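Local coordinates for uncharacterized protein (PDB 4ZV9) that is of unknown function but, as a member of the dienelactone hydrolase family with an alpha/beta-hydrolase fold, probably acts as a hydrolase, at residues V46-I58 / Y84-Q96. Sequence-based numbering, arbitrary orientation. Where two conformers were deposited one is given.
Sequences VVVHENRGLNPYI and YPGNDDKGRELQQ
Gln95 reaches from helix 88-97 into the loop 49-55 and grips its backbone with both ends of its amide. Gln95 NE2 donates to Glu50 O (3.1 Å) in the carbonyl plane, on a lone pair, while Gln95 OE1 accepts from Gly53 N at 2.9 Å. CG anti to the backbone N (chi1 -171°) and an extended chain carry the amide there. Glu50 O also accepts from His49 ND1, so two bonds hold that carbonyl. Packing is tightest beside this, where Gly91 brings its CA to 4.2 Å from Arg52 CA; a side chain here would run into Arg52 O. Arg52 NE makes a salt bridge with Asp88 OD2 (2.8 Å); the oxygen lies near the guanidinium plane, while NE meets it from above the carboxylate plane, and a water joins Arg52 NH2 to the same oxygen. Asn55 ND2 and Tyr84 OH bind Asp88 OD1 from opposite faces, and Asn55 CB sits over the Tyr84 ring, 3.7 Å from its centroid. The outer side is looser: Arg92 lays its aliphatic chain across the Asn51 amide, and another water bridges Asn51 O and Arg92 O. Thus pinned, the loop from strand 42-48 to helix 56-67 is a strand-to-helix connection of the alpha/beta-hydrolase fold, where such loops commonly border the active site.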
ATOM      1  N   VAL A  46       4.100   2.229  -4.346  1.00 24.79           N
ATOM      2  CA  VAL A  46       4.644   1.738  -3.090  1.00 23.85           C
ATOM      3  C   VAL A  46       3.532   0.871  -2.472  1.00 23.19           C
ATOM      4  O   VAL A  46       2.378   1.291  -2.398  1.00 23.14           O
ATOM      5  CB  VAL A  46       5.051   2.880  -2.141  1.00 23.66           C
ATOM      6  CG1 VAL A  46       5.376   2.363  -0.744  1.00 23.40           C
ATOM      7  CG2 VAL A  46       6.242   3.625  -2.721  1.00 23.74           C
ATOM      8  N   VAL A  47       3.891  -0.328  -2.031  1.00 20.46           N
ATOM      9  CA  VAL A  47       2.947  -1.245  -1.415  1.00 20.59           C
ATOM     10  C   VAL A  47       3.303  -1.390   0.059  1.00 21.46           C
ATOM     11  O   VAL A  47       4.404  -1.821   0.396  1.00 20.62           O
ATOM     12  CB  VAL A  47       2.990  -2.609  -2.109  1.00 22.56           C
ATOM     13  CG1 VAL A  47       2.045  -3.595  -1.429  1.00 23.32           C
ATOM     14  CG2 VAL A  47       2.642  -2.468  -3.574  1.00 21.41           C
ATOM     15  N   VAL A  48       2.374  -1.042   0.938  1.00 22.11           N
ATOM     16  CA  VAL A  48       2.626  -1.065   2.368  1.00 22.82           C
ATOM     17  C   VAL A  48       1.955  -2.262   3.016  1.00 24.44           C
ATOM     18  O   VAL A  48       0.738  -2.468   2.883  1.00 25.20           O
ATOM     19  CB  VAL A  48       2.113   0.206   3.060  1.00 24.50           C
ATOM     20  CG1 VAL A  48       2.545   0.219   4.522  1.00 26.04           C
ATOM     21  CG2 VAL A  48       2.608   1.449   2.340  1.00 27.13           C
ATOM     22  N   HIS A  49       2.739  -3.027   3.767  1.00 24.02           N
ATOM     23  CA  HIS A  49       2.224  -4.232   4.425  1.00 24.43           C
ATOM     24  C   HIS A  49       1.282  -3.962   5.600  1.00 25.28           C
ATOM     25  O   HIS A  49       0.948  -2.806   5.912  1.00 23.82           O
ATOM     26  CB  HIS A  49       3.389  -5.144   4.869  1.00 24.98           C
ATOM     27  CG  HIS A  49       4.390  -4.487   5.785  1.00 23.05           C
ATOM     28  ND1 HIS A  49       4.085  -4.108   7.075  1.00 25.04           N
ATOM     29  CD2 HIS A  49       5.711  -4.232   5.626  1.00 24.54           C
ATOM     30  CE1 HIS A  49       5.167  -3.623   7.665  1.00 26.17           C
ATOM     31  NE2 HIS A  49       6.169  -3.689   6.808  1.00 25.36           N
ATOM     32  N   GLU A  50       0.826  -5.048   6.233  1.00 23.56           N
ATOM     33  CA  GLU A  50      -0.096  -4.978   7.356  1.00 26.68           C
ATOM     34  C   GLU A  50       0.688  -4.787   8.674  1.00 27.55           C
ATOM     35  O   GLU A  50       1.774  -4.175   8.681  1.00 28.61           O
ATOM     36  CB  GLU A  50      -1.003  -6.239   7.336  1.00 30.49           C
ATOM     37  CG  GLU A  50      -1.811  -6.394   6.041  1.00 34.55           C
ATOM     38  CD  GLU A  50      -2.589  -7.713   5.934  1.00 39.40           C
ATOM     39  OE1 GLU A  50      -1.983  -8.774   6.125  1.00 39.89           O
ATOM     40  OE2 GLU A  50      -3.793  -7.702   5.594  1.00 41.17           O
ATOM     41  N   ASN A  51       0.187  -5.335   9.775  1.00 29.41           N
ATOM     42  CA  ASN A  51       0.837  -5.186  11.080  1.00 31.21           C
ATOM     43  C   ASN A  51       1.831  -6.286  11.450  1.00 31.44           C
ATOM     44  O   ASN A  51       2.141  -6.478  12.634  1.00 33.42           O
ATOM     45  CB  ASN A  51      -0.221  -5.089  12.183  1.00 34.12           C
ATOM     46  CG  ASN A  51      -1.097  -6.325  12.282  1.00 35.37           C
ATOM     47  OD1 ASN A  51      -1.108  -7.172  11.405  1.00 30.78           O
ATOM     48  ND2 ASN A  51      -1.874  -6.405  13.350  1.00 40.93           N
ATOM     49  N   ARG A  52       2.346  -7.005  10.464  1.00 29.88           N
ATOM     50  CA  ARG A  52       3.262  -8.096  10.744  1.00 29.16           C
ATOM     51  C   ARG A  52       4.414  -8.224   9.748  1.00 29.88           C
ATOM     52  O   ARG A  52       4.903  -9.324   9.505  1.00 27.01           O
ATOM     53  CB  ARG A  52       2.472  -9.398  10.850  1.00 34.15           C
ATOM     54  CG  ARG A  52       1.507  -9.663   9.701  1.00 33.66           C
ATOM     55  CD  ARG A  52       0.251 -10.230  10.282  1.00 41.13           C
ATOM     56  NE  ARG A  52      -0.669 -10.840   9.322  1.00 41.21           N
ATOM     57  CZ  ARG A  52      -1.836 -10.342   8.952  1.00 42.10           C
ATOM     58  NH1 ARG A  52      -2.240  -9.160   9.419  1.00 41.92           N
ATOM     59  NH2 ARG A  52      -2.598 -11.027   8.102  1.00 41.65           N
ATOM     60  N   GLY A  53       4.842  -7.092   9.192  1.00 25.31           N
ATOM     61  CA  GLY A  53       5.985  -7.044   8.290  1.00 24.17           C
ATOM     62  C   GLY A  53       5.733  -7.548   6.876  1.00 24.59           C
ATOM     63  O   GLY A  53       4.594  -7.800   6.472  1.00 25.43           O
ATOM     64  N   LEU A  54       6.825  -7.720   6.145  1.00 23.45           N
ATOM     65  CA  LEU A  54       6.791  -8.073   4.749  1.00 22.17           C
ATOM     66  C   LEU A  54       6.691  -9.579   4.586  1.00 25.03           C
ATOM     67  O   LEU A  54       7.711 -10.259   4.502  1.00 26.55           O
ATOM     68  CB  LEU A  54       8.050  -7.534   4.069  1.00 22.91           C
ATOM     69  CG  LEU A  54       8.134  -7.758   2.551  1.00 22.95           C
ATOM     70  CD1 LEU A  54       6.960  -7.127   1.837  1.00 22.14           C
ATOM     71  CD2 LEU A  54       9.444  -7.198   2.021  1.00 23.88           C
ATOM     72  N   ASN A  55       5.466 -10.092   4.593  1.00 22.30           N
ATOM     73  CA  ASN A  55       5.236 -11.526   4.536  1.00 22.16           C
ATOM     74  C   ASN A  55       4.951 -11.967   3.091  1.00 22.14           C
ATOM     75  O   ASN A  55       4.863 -11.125   2.204  1.00 21.14           O
ATOM     76  CB  ASN A  55       4.155 -11.954   5.562  1.00 25.33           C
ATOM     77  CG  ASN A  55       2.746 -11.472   5.220  1.00 28.16           C
ATOM     78  OD1 ASN A  55       2.494 -10.859   4.193  1.00 28.47           O
ATOM     79  ND2 ASN A  55       1.814 -11.757   6.124  1.00 29.29           N
ATOM     80  N   PRO A  56       4.834 -13.274   2.842  1.00 21.47           N
ATOM     81  CA  PRO A  56       4.637 -13.696   1.448  1.00 22.69           C
ATOM     82  C   PRO A  56       3.400 -13.137   0.719  1.00 22.39           C
ATOM     83  O   PRO A  56       3.433 -13.008  -0.508  1.00 21.13           O
ATOM     84  CB  PRO A  56       4.593 -15.217   1.548  1.00 21.34           C
ATOM     85  CG  PRO A  56       5.463 -15.517   2.734  1.00 24.33           C
ATOM     86  CD  PRO A  56       5.133 -14.416   3.721  1.00 22.78           C
ATOM     87  N   TYR A  57       2.324 -12.852   1.447  1.00 20.92           N
ATOM     88  CA  TYR A  57       1.124 -12.269   0.841  1.00 21.78           C
ATOM     89  C   TYR A  57       1.417 -10.914   0.242  1.00 20.87           C
ATOM     90  O   TYR A  57       1.102 -10.667  -0.919  1.00 23.18           O
ATOM     91  CB  TYR A  57       0.002 -12.156   1.876  1.00 24.56           C
ATOM     92  CG  TYR A  57      -1.063 -11.111   1.577  1.00 25.42           C
ATOM     93  CD1 TYR A  57      -1.911 -11.231   0.474  1.00 26.07           C
ATOM     94  CD2 TYR A  57      -1.252 -10.031   2.437  1.00 25.90           C
ATOM     95  CE1 TYR A  57      -2.914 -10.290   0.229  1.00 26.85           C
ATOM     96  CE2 TYR A  57      -2.235  -9.094   2.205  1.00 26.70           C
ATOM     97  CZ  TYR A  57      -3.071  -9.221   1.103  1.00 29.26           C
ATOM     98  OH  TYR A  57      -4.055  -8.261   0.886  1.00 29.43           O
ATOM     99  N   ILE A  58       2.093 -10.054   0.994  1.00 21.80           N
ATOM    100  CA  ILE A  58       2.435  -8.727   0.484  1.00 21.47           C
ATOM    101  C   ILE A  58       3.421  -8.802  -0.686  1.00 21.67           C
ATOM    102  O   ILE A  58       3.326  -8.028  -1.645  1.00 21.85           O
ATOM    103  CB  ILE A  58       2.986  -7.820   1.599  1.00 21.98           C
ATOM    104  CG1 ILE A  58       1.913  -7.617   2.668  1.00 23.14           C
ATOM    105  CG2 ILE A  58       3.448  -6.485   1.017  1.00 20.57           C
ATOM    106  CD1 ILE A  58       0.669  -6.864   2.182  1.00 23.09           C
ATOM    107  N   TYR A  84      11.041 -10.055   8.438  1.00 21.76           N
ATOM    108  CA  TYR A  84       9.952 -10.966   8.678  1.00 25.82           C
ATOM    109  C   TYR A  84      10.519 -12.267   9.307  1.00 26.02           C
ATOM    110  O   TYR A  84      11.369 -12.943   8.715  1.00 27.86           O
ATOM    111  CB  TYR A  84       9.175 -11.278   7.398  1.00 24.92           C
ATOM    112  CG  TYR A  84       7.990 -12.176   7.630  1.00 26.04           C
ATOM    113  CD1 TYR A  84       6.873 -11.693   8.297  1.00 28.88           C
ATOM    114  CD2 TYR A  84       7.979 -13.505   7.182  1.00 22.88           C
ATOM    115  CE1 TYR A  84       5.798 -12.507   8.566  1.00 25.68           C
ATOM    116  CE2 TYR A  84       6.891 -14.320   7.411  1.00 24.07           C
ATOM    117  CZ  TYR A  84       5.802 -13.811   8.119  1.00 25.67           C
ATOM    118  OH  TYR A  84       4.702 -14.597   8.356  1.00 25.91           O
ATOM    119  N   PRO A  85      10.046 -12.631  10.519  1.00 26.25           N
ATOM    120  CA  PRO A  85      10.602 -13.791  11.223  1.00 24.98           C
ATOM    121  C   PRO A  85      10.099 -15.168  10.792  1.00 23.08           C
ATOM    122  O   PRO A  85      10.532 -16.165  11.356  1.00 24.91           O
ATOM    123  CB  PRO A  85      10.205 -13.528  12.677  1.00 26.88           C
ATOM    124  CG  PRO A  85       8.894 -12.815  12.554  1.00 28.47           C
ATOM    125  CD  PRO A  85       9.005 -11.964  11.325  1.00 27.51           C
ATOM    126  N   GLY A  86       9.197 -15.232   9.826  1.00 23.04           N
ATOM    127  CA  GLY A  86       8.710 -16.496   9.295  1.00 26.44           C
ATOM    128  C   GLY A  86       7.280 -16.839   9.648  1.00 25.51           C
ATOM    129  O   GLY A  86       6.689 -17.756   9.043  1.00 24.68           O
ATOM    130  N   ASN A  87       6.747 -16.166  10.668  1.00 26.97           N
ATOM    131  CA  ASN A  87       5.353 -16.348  11.060  1.00 27.89           C
ATOM    132  C   ASN A  87       4.725 -15.022  11.473  1.00 30.73           C
ATOM    133  O   ASN A  87       5.398 -14.142  12.017  1.00 26.28           O
ATOM    134  CB  ASN A  87       5.187 -17.384  12.171  1.00 29.22           C
ATOM    135  CG  ASN A  87       5.858 -16.966  13.449  1.00 30.47           C
ATOM    136  OD1 ASN A  87       5.216 -16.385  14.321  1.00 31.02           O
ATOM    137  ND2 ASN A  87       7.159 -17.276  13.588  1.00 31.36           N
ATOM    138  N   ASP A  88       3.421 -14.924  11.243  1.00 28.99           N
ATOM    139  CA  ASP A  88       2.694 -13.698  11.499  1.00 32.98           C
ATOM    140  C   ASP A  88       2.600 -13.296  12.974  1.00 33.44           C
ATOM    141  O   ASP A  88       2.623 -12.108  13.277  1.00 31.82           O
ATOM    142  CB  ASP A  88       1.303 -13.777  10.862  1.00 32.52           C
ATOM    143  CG  ASP A  88       1.326 -13.528   9.354  1.00 32.15           C
ATOM    144  OD1 ASP A  88       2.414 -13.395   8.744  1.00 28.75           O
ATOM    145  OD2 ASP A  88       0.225 -13.484   8.773  1.00 31.08           O
ATOM    146  N   ASP A  89       2.508 -14.265  13.886  1.00 32.88           N
ATOM    147  CA  ASP A  89       2.443 -13.945  15.320  1.00 35.55           C
ATOM    148  C   ASP A  89       3.705 -13.209  15.785  1.00 34.51           C
ATOM    149  O   ASP A  89       3.631 -12.203  16.496  1.00 33.18           O
ATOM    150  CB  ASP A  89       2.261 -15.216  16.168  1.00 43.06           C
ATOM    151  CG  ASP A  89       0.849 -15.797  16.088  1.00 47.15           C
ATOM    152  OD1 ASP A  89      -0.096 -15.057  15.733  1.00 49.81           O
ATOM    153  OD2 ASP A  89       0.677 -16.991  16.428  1.00 52.98           O
ATOM    154  N   LYS A  90       4.872 -13.733  15.420  1.00 32.27           N
ATOM    155  CA  LYS A  90       6.119 -13.099  15.809  1.00 32.63           C
ATOM    156  C   LYS A  90       6.258 -11.773  15.054  1.00 32.05           C
ATOM    157  O   LYS A  90       6.744 -10.790  15.615  1.00 29.94           O
ATOM    158  CB  LYS A  90       7.308 -14.012  15.535  1.00 36.28           C
ATOM    159  CG  LYS A  90       8.636 -13.478  16.039  1.00 36.11           C
ATOM    160  CD  LYS A  90       8.659 -13.370  17.547  1.00 45.18           C
ATOM    161  CE  LYS A  90      10.023 -12.919  18.035  1.00 52.22           C
ATOM    162  NZ  LYS A  90      10.094 -12.923  19.522  1.00 59.09           N
ATOM    163  N   GLY A  91       5.789 -11.740  13.812  1.00 29.90           N
ATOM    164  CA  GLY A  91       5.825 -10.525  13.014  1.00 27.91           C
ATOM    165  C   GLY A  91       5.057  -9.412  13.709  1.00 31.32           C
ATOM    166  O   GLY A  91       5.529  -8.284  13.777  1.00 29.01           O
ATOM    167  N   ARG A  92       3.874  -9.742  14.224  1.00 33.49           N
ATOM    168  CA  ARG A  92       3.030  -8.766  14.940  1.00 37.26           C
ATOM    169  C   ARG A  92       3.704  -8.229  16.190  1.00 36.36           C
ATOM    170  O   ARG A  92       3.699  -7.030  16.434  1.00 34.80           O
ATOM    171  CB  ARG A  92       1.672  -9.374  15.302  1.00 42.55           C
ATOM    172  CG  ARG A  92       0.607  -9.056  14.280  1.00 49.06           C
ATOM    173  CD  ARG A  92      -0.765  -9.633  14.600  1.00 56.12           C
ATOM    174  NE  ARG A  92      -0.741 -11.084  14.758  1.00 65.77           N
ATOM    175  CZ  ARG A  92      -1.203 -11.987  13.883  1.00 69.48           C
ATOM    176  NH1 ARG A  92      -1.798 -11.632  12.745  1.00 67.15           N
ATOM    177  NH2 ARG A  92      -1.090 -13.278  14.175  1.00 69.49           N
ATOM    178  N   GLU A  93       4.274  -9.132  16.970  0.50 35.48           N
ATOM    179  CA  GLU A  93       4.996  -8.770  18.173  0.50 37.89           C
ATOM    180  C   GLU A  93       6.189  -7.861  17.879  0.50 35.17           C
ATOM    181  O   GLU A  93       6.400  -6.860  18.556  0.50 36.26           O
ATOM    182  CB  GLU A  93       5.460 -10.054  18.859  0.50 39.94           C
ATOM    183  CG  GLU A  93       6.422  -9.838  20.008  0.50 43.57           C
ATOM    184  CD  GLU A  93       6.905 -11.155  20.589  0.50 49.95           C
ATOM    185  OE1 GLU A  93       6.260 -12.203  20.322  0.50 56.20           O
ATOM    186  OE2 GLU A  93       7.920 -11.146  21.312  0.50 49.29           O
ATOM    187  N   LEU A  94       6.952  -8.195  16.848  1.00 32.99           N
ATOM    188  CA  LEU A  94       8.108  -7.390  16.473  1.00 33.50           C
ATOM    189  C   LEU A  94       7.705  -6.007  15.976  1.00 34.16           C
ATOM    190  O   LEU A  94       8.356  -5.016  16.316  1.00 33.32           O
ATOM    191  CB  LEU A  94       8.961  -8.087  15.400  1.00 31.38           C
ATOM    192  CG  LEU A  94       9.736  -9.320  15.876  1.00 33.56           C
ATOM    193  CD1 LEU A  94      10.400 -10.020  14.693  1.00 34.03           C
ATOM    194  CD2 LEU A  94      10.782  -8.966  16.927  1.00 34.44           C
ATOM    195  N   GLN A  95       6.651  -5.928  15.164  1.00 34.15           N
ATOM    196  CA  GLN A  95       6.277  -4.633  14.580  1.00 32.53           C
ATOM    197  C   GLN A  95       5.872  -3.646  15.678  1.00 36.73           C
ATOM    198  O   GLN A  95       6.134  -2.456  15.563  1.00 35.36           O
ATOM    199  CB  GLN A  95       5.211  -4.790  13.492  1.00 31.74           C
ATOM    200  CG  GLN A  95       4.971  -3.506  12.717  1.00 32.16           C
ATOM    201  CD  GLN A  95       4.289  -3.723  11.371  1.00 31.16           C
ATOM    202  OE1 GLN A  95       4.622  -4.637  10.623  1.00 31.65           O
ATOM    203  NE2 GLN A  95       3.355  -2.848  11.041  1.00 31.82           N
ATOM    204  N   GLN A  96       5.276  -4.154  16.754  1.00 37.51           N
ATOM    205  CA  GLN A  96       4.929  -3.330  17.918  1.00 44.76           C
ATOM    206  C   GLN A  96       6.128  -2.687  18.613  1.00 44.43           C
ATOM    207  O   GLN A  96       5.992  -1.634  19.218  1.00 43.81           O
ATOM    208  CB  GLN A  96       4.213  -4.172  18.969  1.00 50.14           C
ATOM    209  CG  GLN A  96       2.780  -4.487  18.636  1.00 55.58           C
ATOM    210  CD  GLN A  96       2.130  -5.347  19.699  1.00 68.56           C
ATOM    211  OE1 GLN A  96       2.810  -5.984  20.520  1.00 64.41           O
ATOM    212  NE2 GLN A  96       0.804  -5.402  19.671  1.00 77.82           N
TER
HETATM  213  O   HOH W   1       2.149  -5.217  15.247  1.00 35.53           O
HETATM  214  O   HOH W   2      -1.099 -12.997   6.389  1.00 21.68           O